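Local structure of amidase, hydantoinase/carbamoylase family (Burkholderia ambifaria, 5TP4) at residues B[198-202]-B[203-207]; B[342-345]-B[346-350]; B[360-363]-B[364-368]. The protein probably hydrolyses N-carbamoyl-L-amino acids to free amino acids, as a zinc-dependent amidase of the peptidase M20 family. All coordinates share one frame; numbering follows the deposited sequence.

Contact 1 of 3, residues B[198-202]-B[203-207]; sequences HIEQG and PVLEA. With ZN (zinc ion), chain P.
Glu200 reaches forward along the chain and takes two backbone amides at the start of helix 204-208. Its OE1 accepts from Val204 N at 2.9 Å through the syn lone pair. Its OE2 accepts from Leu205 N, also at 2.9 Å, in a nearly straight bond of 165°. This second donor comes on the syn side, slightly out of the carboxylate plane. Each oxygen thus holds one amide of the first helical turn, and the carboxylate is fixed in rotation. A water lies 2.8 Å from Glu200 OE2, to which it may donate, and accepts from Glu206 N. The positive end of the helix dipole would probably stabilise the negative charge. With CG turned away from the backbone N (chi1 179°), the extended Glu200 chain carries the carboxylate to the helix end. The Leu205 side chain passes across that of Glu200, with Leu205 CG 3.2 Å from Glu200 OE2. Val204 CB lies 3.4 Å from Glu200 OE1.

At the other end of the segment His198 binds zinc. Its NE2 is 2.4 Å from the metal, which also takes two waters and His92. The other ring nitrogen is held in turn: His198 ND1 donates to Ile199 O at 2.7 Å, in the ring plane and on a carbonyl lone pair. This bond fixes the rotation of the imidazole.

Thr237 and Pro239 of the second subunit reach the turn and the helix start. Strand 193-199 pairs with strand 377-382, and Phe381 of that strand touches both Glu200 and Leu205. Strand 357-362 packs on Val204 through Ile360 and Glu358.

Contact 2 of 3, residues B[342-345]-B[346-350]; sequences CVEL and VARAA
The guanidinium of Arg348 is met at its edge, in plane, by Glu344 OE2. The grip is side-on, through NE and NH2, and both nitrogens go to this single oxygen. Arg348 NE to Glu344 OE2 is the shorter bond, 3.0 Å with an N-H...O angle of 156°. Arg348 NH2 to Glu344 OE2 is longer, at 3.2 Å, and more bent. Glu344 is modelled in two conformers; the bridge is certain only for the one described. The two flat groups are not coplanar: carboxylate and guanidinium planes stand 56° apart. Both nitrogens come from the same face of the carboxylate. NE arrives on the anti side, somewhat out of its plane, while NH2 sits well above it. The two side chains lie side by side and point the same way. CG of Arg348 is anti to its carbonyl carbon (chi1 -65°), and the chain runs extended to NE. Its CG passes 3.1 Å from Glu344 O.

This is an i to i+4 salt bridge along helix 340-353. The same two residues share a backbone bond, Arg348 N to Glu344 O at 2.9 Å. Regular i+4 bonds also join Ala347 N to Val343 O and Ala349 N to Leu345 O. The charged pair is on the outer side of the helix, and Glu344 OE1 has a further long, weak ion pair with Arg340.

Apolar side chains of the helix pack against the sheet and a neighbouring helix. Val343 and Val346 pack on Ala378 of strand 377-382, and Val343 and Ala347 on Ile214 of strand 212-229. Leu345 turns to helix 398-416, where it meets Ala411, Ala414 and Arg415.

Contact 3 of 3, residues B[360-363]-B[364-368]; sequences IVSG and AGHDA
Past strand 357-362 the backbone turns at Gly363 (phi/psi -83°/-6°), and is extended again through Ala364, Gly365 and His366 before helix 367-372. Ser362 OG donates to Ala364 O at 2.9 Å. It comes in the carbonyl plane. OG is anti to the backbone N (chi1 178°), which sets the hydroxyl inside the bend. The same oxygen meets the edge of the His366 ring, near its plane. Ser362 OG is 3.0 Å from His366 CD2 and 3.2 Å from His366 NE2. CG of His366 is anti to its carbonyl carbon, which brings the edge of the ring to the serine hydroxyl.

The ring of His366 also meets that of the zinc ligand His198, and the nearest atom of its side chain is about 4 Å from a bound zinc. Gly365 N donates to a sulfonate oxygen of a MES molecule, probably from the crystallisation liquor. Ala364 packs on His234 of the second subunit. The hydroxyl thus braces the turn by its bond to Ala364 O and borders the imidazole beside the metal site. The bond to the sulfonate is consistent with a site where the Gly365 amide could meet an anionic group.

Along the chain the three contacts come in series, and none nests in or crosses another. Contact 1 closes the turn from strand 193-199, which carries a zinc ligand, into helix 204-208. Contact 2 closes no loop; it spans a turn of helix 340-353, which leads into strand 357-362. Contact 3 closes the loop from that strand to helix 367-372. Contacts 1 and 3 touch: Gln201 OE1 lies 3.2 Å from His366 CE1, and both contacts meet the second subunit. Contact 2 stands apart, its nearest atoms about 10 Å from contact 1 and about 8 Å from contact 3. Residues of all three pack against strand 377-382.

Contact 1 of 3, residues B[198-202]-B[203-207]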
ATOM      1  N   HIS B 198      15.593 -25.503 -18.192  1.00  7.65           N
ATOM      2  CA  HIS B 198      14.498 -24.589 -17.880  1.00  8.00           C
ATOM      3  C   HIS B 198      14.741 -23.253 -18.566  1.00  8.66           C
ATOM      4  O   HIS B 198      15.886 -22.855 -18.788  1.00  9.53           O
ATOM      5  CB  HIS B 198      14.403 -24.385 -16.353  1.00  9.86           C
ATOM      6  CG  HIS B 198      13.040 -23.998 -15.871  1.00 10.56           C
ATOM      7  ND1 HIS B 198      12.541 -22.715 -15.992  1.00 10.38           N
ATOM      8  CD2 HIS B 198      12.065 -24.726 -15.269  1.00 13.12           C
ATOM      9  CE1 HIS B 198      11.311 -22.676 -15.506  1.00 14.27           C
ATOM     10  NE2 HIS B 198      11.008 -23.875 -15.045  1.00 12.58           N
ATOM     11  N   ILE B 199      13.656 -22.557 -18.893  1.00 11.81           N
ATOM     12  CA  ILE B 199      13.825 -21.166 -19.308  1.00 12.49           C
ATOM     13  C   ILE B 199      14.322 -20.351 -18.115  1.00 12.71           C
ATOM     14  O   ILE B 199      14.046 -20.666 -16.954  1.00 11.06           O
ATOM     15  CB  ILE B 199      12.529 -20.574 -19.896  1.00 12.37           C
ATOM     16  CG1 ILE B 199      11.347 -20.639 -18.904  1.00 12.67           C
ATOM     17  CG2 ILE B 199      12.176 -21.257 -21.219  1.00 14.01           C
ATOM     18  CD1 ILE B 199      10.192 -19.724 -19.287  1.00 18.20           C
ATOM     19  N   GLU B 200      15.094 -19.306 -18.402  1.00 11.10           N
ATOM     20  CA  GLU B 200      15.706 -18.499 -17.337  1.00  9.97           C
ATOM     21  C   GLU B 200      14.687 -17.903 -16.366  1.00 12.85           C
ATOM     22  O   GLU B 200      14.978 -17.758 -15.171  1.00 14.35           O
ATOM     23  CB  GLU B 200      16.513 -17.359 -17.948  1.00  8.21           C
ATOM     24  CG  GLU B 200      17.137 -16.477 -16.875  1.00 10.38           C
ATOM     25  CD  GLU B 200      17.774 -15.243 -17.443  1.00 13.05           C
ATOM     26  OE1 GLU B 200      17.948 -14.253 -16.692  1.00 12.90           O
ATOM     27  OE2 GLU B 200      18.089 -15.270 -18.649  1.00 13.59           O
ATOM     28  N   GLN B 201      13.524 -17.494 -16.860  1.00 12.82           N
ATOM     29  CA  GLN B 201      12.551 -16.671 -16.118  1.00 14.15           C
ATOM     30  C   GLN B 201      13.132 -15.332 -15.668  1.00 13.38           C
ATOM     31  O   GLN B 201      12.656 -14.722 -14.702  1.00 14.01           O
ATOM     32  CB  GLN B 201      11.961 -17.414 -14.920  1.00 12.18           C
ATOM     33  CG  GLN B 201      11.446 -18.823 -15.270  1.00 13.11           C
ATOM     34  CD  GLN B 201      10.887 -19.518 -14.045  1.00 14.40           C
ATOM     35  OE1 GLN B 201      11.617 -19.786 -13.099  1.00 14.72           O
ATOM     36  NE2 GLN B 201       9.584 -19.802 -14.057  1.00 17.50           N
ATOM     37  N   GLY B 202      14.134 -14.854 -16.379  1.00 13.19           N
ATOM     38  CA  GLY B 202      14.759 -13.576 -16.110  1.00 13.62           C
ATOM     39  C   GLY B 202      15.300 -13.036 -17.421  1.00 11.49           C
ATOM     40  O   GLY B 202      15.223 -13.692 -18.461  1.00 15.70           O
ATOM     41  N   PRO B 203      15.863 -11.829 -17.399  1.00 13.52           N
ATOM     42  CA  PRO B 203      16.234 -11.130 -18.641  1.00 10.56           C
ATOM     43  C   PRO B 203      17.689 -11.262 -19.067  1.00 16.90           C
ATOM     44  O   PRO B 203      18.038 -10.728 -20.132  1.00 19.12           O
ATOM     45  CB  PRO B 203      15.921  -9.674 -18.272  1.00 11.01           C
ATOM     46  CG  PRO B 203      16.353  -9.629 -16.784  1.00 12.81           C
ATOM     47  CD  PRO B 203      16.071 -10.992 -16.198  1.00 15.56           C
ATOM     48  N   VAL B 204      18.537 -11.936 -18.282  1.00 14.23           N
ATOM     49  CA  VAL B 204      19.986 -11.818 -18.476  1.00 12.80           C
ATOM     50  C   VAL B 204      20.432 -12.459 -19.784  1.00 15.63           C
ATOM     51  O   VAL B 204      21.172 -11.855 -20.570  1.00 15.18           O
ATOM     52  CB  VAL B 204      20.744 -12.441 -17.290  1.00 11.66           C
ATOM     53  CG1 VAL B 204      22.238 -12.445 -17.605  1.00 14.92           C
ATOM     54  CG2 VAL B 204      20.431 -11.686 -16.018  1.00 12.24           C
ATOM     55  N   LEU B 205      20.047 -13.715 -20.018  1.00 13.08           N
ATOM     56  CA  LEU B 205      20.571 -14.378 -21.205  1.00 10.51           C
ATOM     57  C   LEU B 205      20.047 -13.712 -22.473  1.00 12.41           C
ATOM     58  O   LEU B 205      20.796 -13.530 -23.443  1.00 16.53           O
ATOM     59  CB  LEU B 205      20.205 -15.861 -21.179  1.00 10.59           C
ATOM     60  CG  LEU B 205      20.686 -16.618 -19.936  1.00 13.05           C
ATOM     61  CD1 LEU B 205      20.102 -18.054 -19.940  1.00 11.28           C
ATOM     62  CD2 LEU B 205      22.205 -16.652 -19.920  1.00 14.10           C
ATOM     63  N   GLU B 206      18.761 -13.344 -22.482  1.00 13.01           N
ATOM     64  CA  GLU B 206      18.199 -12.699 -23.662  1.00 15.84           C
ATOM     65  C   GLU B 206      18.861 -11.348 -23.911  1.00 20.05           C
ATOM     66  O   GLU B 206      19.202 -11.020 -25.052  1.00 19.49           O
ATOM     67  CB  GLU B 206      16.683 -12.550 -23.500  1.00 19.91           C
ATOM     68  CG  GLU B 206      15.936 -12.356 -24.810  1.00 32.90           C
ATOM     69  CD  GLU B 206      15.741 -10.915 -25.125  1.00 41.16           C
ATOM     70  OE1 GLU B 206      15.784 -10.104 -24.176  1.00 44.56           O
ATOM     71  OE2 GLU B 206      15.555 -10.582 -26.315  1.00 46.25           O
ATOM     72  N   ALA B 207      19.092 -10.577 -22.845  1.00 16.39           N
ATOM     73  CA  ALA B 207      19.699  -9.257 -22.984  1.00 20.87           C
ATOM     74  C   ALA B 207      21.139  -9.343 -23.469  1.00 21.40           C
ATOM     75  O   ALA B 207      21.608  -8.444 -24.174  1.00 25.02           O
ATOM     76  CB  ALA B 207      19.634  -8.515 -21.655  1.00 16.78           C
TER
HETATM   77 ZN    ZN P 501       9.076 -24.116 -13.643  0.54 24.25          ZN
HETATM   78  O   HOH W   1      16.537 -14.459 -20.812  1.00 13.67           O
HETATM   79  O   HOH W   2      10.618 -25.221 -12.109  1.00 13.31           O
HETATM   80  O   HOH W   3       8.488 -22.683 -11.988  1.00 37.44           O

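Contact 2 of 3, residues B[342-345]-B[346-350]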
ATOM      1  N   CYS B 342      28.776 -31.799 -12.184  1.00 10.02           N
ATOM      2  CA  CYS B 342      27.660 -31.777 -13.137  1.00  9.13           C
ATOM      3  C   CYS B 342      27.570 -30.428 -13.843  1.00 11.42           C
ATOM      4  O   CYS B 342      27.254 -30.366 -15.043  1.00  9.58           O
ATOM      5  CB  CYS B 342      26.332 -32.104 -12.440  1.00  9.27           C
ATOM      6  SG  CYS B 342      26.262 -33.845 -11.906  1.00 13.21           S
ATOM      7  N   VAL B 343      27.854 -29.333 -13.122  1.00 10.49           N
ATOM      8  CA  VAL B 343      27.846 -28.013 -13.750  1.00 10.47           C
ATOM      9  C   VAL B 343      28.919 -27.940 -14.820  1.00 10.97           C
ATOM     10  O   VAL B 343      28.699 -27.391 -15.913  1.00 10.85           O
ATOM     11  CB  VAL B 343      28.017 -26.905 -12.692  1.00  7.79           C
ATOM     12  CG1 VAL B 343      28.087 -25.537 -13.353  1.00 11.77           C
ATOM     13  CG2 VAL B 343      26.836 -26.924 -11.729  1.00 10.52           C
ATOM     14  N   GLU B 344      30.083 -28.547 -14.544  1.00 10.60           N
ATOM     15  CA  GLU B 344      31.176 -28.543 -15.514  0.55  9.71           C
ATOM     16  C   GLU B 344      30.801 -29.307 -16.779  1.00 11.05           C
ATOM     17  O   GLU B 344      31.265 -28.964 -17.868  1.00 11.32           O
ATOM     18  CB  GLU B 344      32.443 -29.123 -14.873  0.55 10.71           C
ATOM     19  CG  GLU B 344      33.632 -29.270 -15.811  0.55 12.94           C
ATOM     20  CD  GLU B 344      34.834 -29.911 -15.116  0.55 16.99           C
ATOM     21  OE1 GLU B 344      35.173 -29.421 -14.028  0.55 20.68           O
ATOM     22  OE2 GLU B 344      35.403 -30.910 -15.623  0.55 14.26           O
ATOM     23  N   LEU B 345      29.959 -30.348 -16.665  1.00 10.70           N
ATOM     24  CA  LEU B 345      29.538 -31.048 -17.880  1.00  8.24           C
ATOM     25  C   LEU B 345      28.681 -30.140 -18.755  1.00 10.56           C
ATOM     26  O   LEU B 345      28.761 -30.184 -19.991  1.00 10.12           O
ATOM     27  CB  LEU B 345      28.745 -32.308 -17.527  1.00  9.66           C
ATOM     28  CG  LEU B 345      29.544 -33.387 -16.782  1.00 11.72           C
ATOM     29  CD1 LEU B 345      28.646 -34.575 -16.452  1.00 11.85           C
ATOM     30  CD2 LEU B 345      30.762 -33.858 -17.602  1.00 13.49           C
ATOM     31  N   VAL B 346      27.803 -29.350 -18.123  1.00 10.07           N
ATOM     32  CA  VAL B 346      26.988 -28.391 -18.861  1.00  9.50           C
ATOM     33  C   VAL B 346      27.877 -27.405 -19.598  1.00 10.48           C
ATOM     34  O   VAL B 346      27.681 -27.132 -20.795  1.00 10.96           O
ATOM     35  CB  VAL B 346      26.018 -27.676 -17.903  1.00  8.13           C
ATOM     36  CG1 VAL B 346      25.266 -26.542 -18.624  1.00  9.98           C
ATOM     37  CG2 VAL B 346      25.016 -28.674 -17.355  1.00  9.32           C
ATOM     38  N   ALA B 347      28.860 -26.849 -18.890  1.00 10.76           N
ATOM     39  CA  ALA B 347      29.780 -25.895 -19.492  1.00  8.74           C
ATOM     40  C   ALA B 347      30.528 -26.528 -20.657  1.00  9.51           C
ATOM     41  O   ALA B 347      30.653 -25.930 -21.728  1.00 12.33           O
ATOM     42  CB  ALA B 347      30.762 -25.378 -18.430  1.00 11.56           C
ATOM     43  N   ARG B 348      31.039 -27.749 -20.464  1.00  8.88           N
ATOM     44  CA  ARG B 348      31.836 -28.360 -21.516  1.00  9.88           C
ATOM     45  C   ARG B 348      30.988 -28.622 -22.754  1.00 11.09           C
ATOM     46  O   ARG B 348      31.480 -28.491 -23.883  1.00 10.31           O
ATOM     47  CB  ARG B 348      32.486 -29.668 -21.037  1.00 12.44           C
ATOM     48  CG  ARG B 348      33.516 -29.518 -19.933  1.00 12.91           C
ATOM     49  CD  ARG B 348      34.076 -30.922 -19.533  1.00 16.40           C
ATOM     50  NE  ARG B 348      35.189 -30.810 -18.590  1.00 13.68           N
ATOM     51  CZ  ARG B 348      36.464 -30.683 -18.964  1.00 24.23           C
ATOM     52  NH1 ARG B 348      36.801 -30.674 -20.261  1.00 18.22           N
ATOM     53  NH2 ARG B 348      37.409 -30.569 -18.044  1.00 21.22           N
ATOM     54  N   ALA B 349      29.720 -29.015 -22.568  1.00  8.55           N
ATOM     55  CA  ALA B 349      28.866 -29.243 -23.728  1.00  8.54           C
ATOM     56  C   ALA B 349      28.624 -27.940 -24.466  1.00 10.50           C
ATOM     57  O   ALA B 349      28.700 -27.893 -25.709  1.00 11.74           O
ATOM     58  CB  ALA B 349      27.544 -29.891 -23.312  1.00  6.92           C
ATOM     59  N   ALA B 350      28.352 -26.862 -23.718  1.00  8.77           N
ATOM     60  CA  ALA B 350      28.168 -25.570 -24.374  1.00 10.72           C
ATOM     61  C   ALA B 350      29.424 -25.173 -25.137  1.00 17.56           C
ATOM     62  O   ALA B 350      29.354 -24.680 -26.273  1.00 13.88           O
ATOM     63  CB  ALA B 350      27.813 -24.485 -23.355  1.00 11.57           C
TER

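Contact 3 of 3, residues B[360-363]-B[364-368]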
ATOM      1  N   ILE B 360      25.317 -18.359 -14.306  1.00 10.19           N
ATOM      2  CA  ILE B 360      24.169 -17.580 -13.852  1.00 10.82           C
ATOM      3  C   ILE B 360      23.543 -18.294 -12.661  1.00 11.97           C
ATOM      4  O   ILE B 360      23.562 -19.518 -12.578  1.00 10.11           O
ATOM      5  CB  ILE B 360      23.165 -17.429 -15.025  1.00 12.50           C
ATOM      6  CG1 ILE B 360      21.960 -16.566 -14.643  1.00 13.62           C
ATOM      7  CG2 ILE B 360      22.665 -18.816 -15.485  1.00 13.49           C
ATOM      8  CD1 ILE B 360      21.212 -16.031 -15.900  1.00 14.75           C
ATOM      9  N   VAL B 361      23.016 -17.532 -11.715  1.00 12.25           N
ATOM     10  CA  VAL B 361      22.344 -18.151 -10.574  1.00  9.44           C
ATOM     11  C   VAL B 361      20.870 -18.342 -10.926  1.00 15.06           C
ATOM     12  O   VAL B 361      20.300 -17.568 -11.702  1.00 15.61           O
ATOM     13  CB  VAL B 361      22.544 -17.289  -9.302  1.00 11.30           C
ATOM     14  CG1 VAL B 361      21.714 -16.002  -9.363  1.00 17.82           C
ATOM     15  CG2 VAL B 361      22.257 -18.096  -8.046  1.00 15.54           C
ATOM     16  N   SER B 362      20.239 -19.391 -10.386  1.00 11.31           N
ATOM     17  CA  SER B 362      18.795 -19.528 -10.539  1.00 12.17           C
ATOM     18  C   SER B 362      18.095 -18.578  -9.580  1.00 14.24           C
ATOM     19  O   SER B 362      18.223 -18.708  -8.355  1.00 14.33           O
ATOM     20  CB  SER B 362      18.352 -20.970 -10.305  1.00 12.70           C
ATOM     21  OG  SER B 362      16.930 -21.028 -10.424  1.00 15.27           O
ATOM     22  N   GLY B 363      17.364 -17.595 -10.133  1.00 11.28           N
ATOM     23  CA  GLY B 363      16.699 -16.652  -9.262  1.00 12.39           C
ATOM     24  C   GLY B 363      15.369 -17.103  -8.722  1.00 11.86           C
ATOM     25  O   GLY B 363      14.789 -16.397  -7.898  1.00 14.02           O
ATOM     26  N   ALA B 364      14.851 -18.242  -9.164  1.00 13.22           N
ATOM     27  CA  ALA B 364      13.577 -18.733  -8.645  1.00 13.23           C
ATOM     28  C   ALA B 364      13.690 -20.223  -8.334  1.00 14.72           C
ATOM     29  O   ALA B 364      14.656 -20.886  -8.708  1.00 14.92           O
ATOM     30  CB  ALA B 364      12.427 -18.474  -9.633  1.00 14.94           C
ATOM     31  N   GLY B 365      12.672 -20.745  -7.652  1.00 14.43           N
ATOM     32  CA  GLY B 365      12.703 -22.136  -7.238  1.00 17.73           C
ATOM     33  C   GLY B 365      12.449 -23.086  -8.391  1.00 13.49           C
ATOM     34  O   GLY B 365      11.775 -22.760  -9.368  1.00 14.45           O
ATOM     35  N   HIS B 366      13.048 -24.272  -8.286  1.00  9.25           N
ATOM     36  CA  HIS B 366      12.849 -25.359  -9.232  1.00 11.60           C
ATOM     37  C   HIS B 366      12.970 -26.644  -8.450  1.00 13.66           C
ATOM     38  O   HIS B 366      13.569 -26.671  -7.372  1.00 10.47           O
ATOM     39  CB  HIS B 366      13.897 -25.381 -10.343  1.00 13.26           C
ATOM     40  CG  HIS B 366      13.929 -24.118 -11.129  1.00 12.97           C
ATOM     41  ND1 HIS B 366      12.902 -23.751 -11.975  1.00 15.18           N
ATOM     42  CD2 HIS B 366      14.815 -23.096 -11.132  1.00 12.21           C
ATOM     43  CE1 HIS B 366      13.175 -22.566 -12.497  1.00 12.56           C
ATOM     44  NE2 HIS B 366      14.324 -22.145 -12.000  1.00 12.02           N
ATOM     45  N   ASP B 367      12.441 -27.718  -9.025  1.00 10.06           N
ATOM     46  CA  ASP B 367      12.679 -29.024  -8.413  1.00 10.58           C
ATOM     47  C   ASP B 367      14.167 -29.305  -8.246  1.00  9.95           C
ATOM     48  O   ASP B 367      14.557 -29.973  -7.277  1.00  9.22           O
ATOM     49  CB  ASP B 367      12.027 -30.097  -9.266  1.00  9.42           C
ATOM     50  CG  ASP B 367      10.501 -30.008  -9.240  1.00 10.30           C
ATOM     51  OD1 ASP B 367       9.894 -30.137  -8.136  1.00 12.33           O
ATOM     52  OD2 ASP B 367       9.890 -29.799 -10.332  1.00 11.53           O
ATOM     53  N   ALA B 368      15.005 -28.821  -9.174  1.00 11.12           N
ATOM     54  CA  ALA B 368      16.455 -28.984  -9.033  1.00  9.30           C
ATOM     55  C   ALA B 368      16.983 -28.479  -7.695  1.00  8.74           C
ATOM     56  O   ALA B 368      17.961 -29.030  -7.181  1.00  9.74           O
ATOM     57  CB  ALA B 368      17.191 -28.262 -10.160  1.00  7.82           C
TER